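Local coordinates for protein trichothecene 15-O-acetyltransferase TRI3 (Fusarium sporotrichioides, PDB 3FOT) that acts as a 15-O-acetyltransferase in the biosynthesis of trichothecene mycotoxins, including T-2 toxin, in Fusarium, at residues A[449-452]-A[457-460]. Residues are numbered along the deposited sequence; the frame is centred on the assembly and turned at random.
Sequences EIKQ and ENVL
The side-chain amide of N458 lies between E449 and K451. E449 covers one face with its CG, 3.7 Å from N458 CG, while the bend at its chi2 leads the carboxylate past the oxygen and nitrogen end of the amide, its plane turned 23° from the amide's. From the side of the amide plane away from E449, K451 NZ donates to N458 OD1 at 3.0 Å, tilted 32° from the plane. The lysine runs beside N458, almost straight as far as CE and then turned at chi4 (-92°) to bring its ammonium to that oxygen. A second, weak bond links K451 NZ to G456 O in the turn. The other flat pair, the Q452 amide and E457 carboxylate, lies side by side and nearly coplanar. Their closest oxygens are both acceptors and do not bond each other; T455 OG1 is hydrogen-bonded to both, although E457 has two conformers, so its half of this group is less certain.

The hairpin backbone carries a classic beta bulge. V459 and L460 both face I450, whose O takes bonds from V459 N (2.8 Å) and L460 N (3.1 Å). In return, I450 N gives a bond to L460 O at 2.8 Å. I450 and L460 point the same way, CD1 to CD1 4.1 Å apart.

As an edge strand, 449-452 closes one side of a mixed sheet. Next to it, 457-469 pairs in turn with 53-61, and V459 shares backbone bonds with I62 just beyond that strand. I450 and L460 both rest on L59, while F202 and V205 of helix 191-205 pack on I450, so the I450-L460 pair links the hairpin to that helix and to strand 53-61.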
ATOM      1  N   GLU A 449     -16.326  11.707   4.423  1.00  9.33           N
ATOM      2  CA  GLU A 449     -16.774  11.985   5.788  1.00 10.79           C
ATOM      3  C   GLU A 449     -17.154  10.728   6.535  1.00 10.41           C
ATOM      4  O   GLU A 449     -17.551   9.705   5.932  1.00 11.44           O
ATOM      5  CB  GLU A 449     -17.981  12.953   5.818  1.00 11.12           C
ATOM      6  CG  GLU A 449     -17.824  14.270   5.076  1.00 14.39           C
ATOM      7  CD  GLU A 449     -18.257  14.212   3.617  1.00 17.90           C
ATOM      8  OE1 GLU A 449     -18.924  13.241   3.194  1.00 21.66           O
ATOM      9  OE2 GLU A 449     -17.941  15.173   2.891  1.00 19.16           O
ATOM     10  N   ILE A 450     -17.012  10.807   7.858  1.00 10.61           N
ATOM     11  CA  ILE A 450     -17.630   9.869   8.763  1.00 10.11           C
ATOM     12  C   ILE A 450     -18.932  10.560   9.194  1.00 10.30           C
ATOM     13  O   ILE A 450     -18.904  11.711   9.647  1.00 10.18           O
ATOM     14  CB  ILE A 450     -16.739   9.599  10.003  1.00 10.31           C
ATOM     15  CG1 ILE A 450     -15.465   8.868   9.575  1.00 10.12           C
ATOM     16  CG2 ILE A 450     -17.491   8.728  11.021  1.00 10.59           C
ATOM     17  CD1 ILE A 450     -14.346   8.817  10.620  1.00 12.64           C
ATOM     18  N   LYS A 451     -20.045   9.852   9.022  1.00 10.27           N
ATOM     19  CA  LYS A 451     -21.399  10.360   9.307  1.00 10.57           C
ATOM     20  C   LYS A 451     -22.020   9.583  10.455  1.00 10.89           C
ATOM     21  O   LYS A 451     -21.673   8.425  10.682  1.00 11.14           O
ATOM     22  CB  LYS A 451     -22.308  10.189   8.083  1.00 11.20           C
ATOM     23  CG  LYS A 451     -21.917  11.081   6.926  1.00 13.06           C
ATOM     24  CD  LYS A 451     -22.697  10.731   5.687  1.00 17.16           C
ATOM     25  CE  LYS A 451     -22.256  11.636   4.550  1.00 19.82           C
ATOM     26  NZ  LYS A 451     -23.135  12.818   4.526  1.00 24.43           N
ATOM     27  N   GLN A 452     -22.943  10.227  11.173  1.00 10.43           N
ATOM     28  CA  GLN A 452     -23.884   9.516  12.052  1.00 11.90           C
ATOM     29  C   GLN A 452     -24.936   8.906  11.125  1.00 11.38           C
ATOM     30  O   GLN A 452     -25.709   9.624  10.481  1.00 12.45           O
ATOM     31  CB  GLN A 452     -24.555  10.485  13.027  1.00 11.58           C
ATOM     32  CG  GLN A 452     -25.495   9.807  13.998  1.00 15.06           C
ATOM     33  CD  GLN A 452     -26.212  10.778  14.906  1.00 22.53           C
ATOM     34  OE1 GLN A 452     -26.303  11.973  14.619  1.00 25.39           O
ATOM     35  NE2 GLN A 452     -26.771  10.261  15.985  1.00 25.64           N
ATOM     36  N   GLU A 457     -25.894  13.069   9.329  1.00 13.50           N
ATOM     37  CA  GLU A 457     -25.085  14.237   9.702  0.50 13.45           C
ATOM     38  C   GLU A 457     -23.594  13.934   9.628  1.00 12.55           C
ATOM     39  O   GLU A 457     -23.140  12.897  10.115  1.00 12.13           O
ATOM     40  CB  GLU A 457     -25.431  14.701  11.121  0.50 13.51           C
ATOM     41  CG  GLU A 457     -26.833  15.291  11.265  0.50 13.84           C
ATOM     42  CD  GLU A 457     -27.208  15.522  12.715  0.50 14.88           C
ATOM     43  OE1 GLU A 457     -27.124  14.563  13.518  0.50 16.88           O
ATOM     44  OE2 GLU A 457     -27.578  16.665  13.052  0.50 18.33           O
ATOM     45  N   ASN A 458     -22.842  14.849   9.025  1.00 12.45           N
ATOM     46  CA  ASN A 458     -21.387  14.718   9.002  1.00 12.41           C
ATOM     47  C   ASN A 458     -20.887  14.923  10.408  1.00 11.64           C
ATOM     48  O   ASN A 458     -21.382  15.804  11.135  1.00 11.21           O
ATOM     49  CB  ASN A 458     -20.760  15.770   8.086  1.00 12.56           C
ATOM     50  CG  ASN A 458     -20.956  15.474   6.631  1.00 13.60           C
ATOM     51  OD1 ASN A 458     -21.134  14.330   6.227  1.00 14.44           O
ATOM     52  ND2 ASN A 458     -20.917  16.530   5.813  1.00 15.88           N
ATOM     53  N   VAL A 459     -19.901  14.116  10.788  1.00 10.45           N
ATOM     54  CA  VAL A 459     -19.321  14.172  12.102  1.00 10.10           C
ATOM     55  C   VAL A 459     -17.817  14.468  12.005  1.00  9.36           C
ATOM     56  O   VAL A 459     -17.328  15.400  12.642  1.00  8.92           O
ATOM     57  CB  VAL A 459     -19.575  12.862  12.866  1.00 10.49           C
ATOM     58  CG1 VAL A 459     -18.825  12.853  14.162  1.00 10.65           C
ATOM     59  CG2 VAL A 459     -21.127  12.687  13.134  1.00 10.20           C
ATOM     60  N   LEU A 460     -17.101  13.696  11.194  1.00  8.29           N
ATOM     61  CA  LEU A 460     -15.660  13.945  11.000  1.00  9.10           C
ATOM     62  C   LEU A 460     -15.356  14.056   9.522  1.00  9.26           C
ATOM     63  O   LEU A 460     -15.780  13.220   8.739  1.00 10.02           O
ATOM     64  CB  LEU A 460     -14.810  12.840  11.654  1.00  9.23           C
ATOM     65  CG  LEU A 460     -14.853  12.865  13.193  1.00 11.61           C
ATOM     66  CD1 LEU A 460     -14.514  11.463  13.742  1.00 14.22           C
ATOM     67  CD2 LEU A 460     -13.888  13.869  13.732  1.00 13.70           C
TER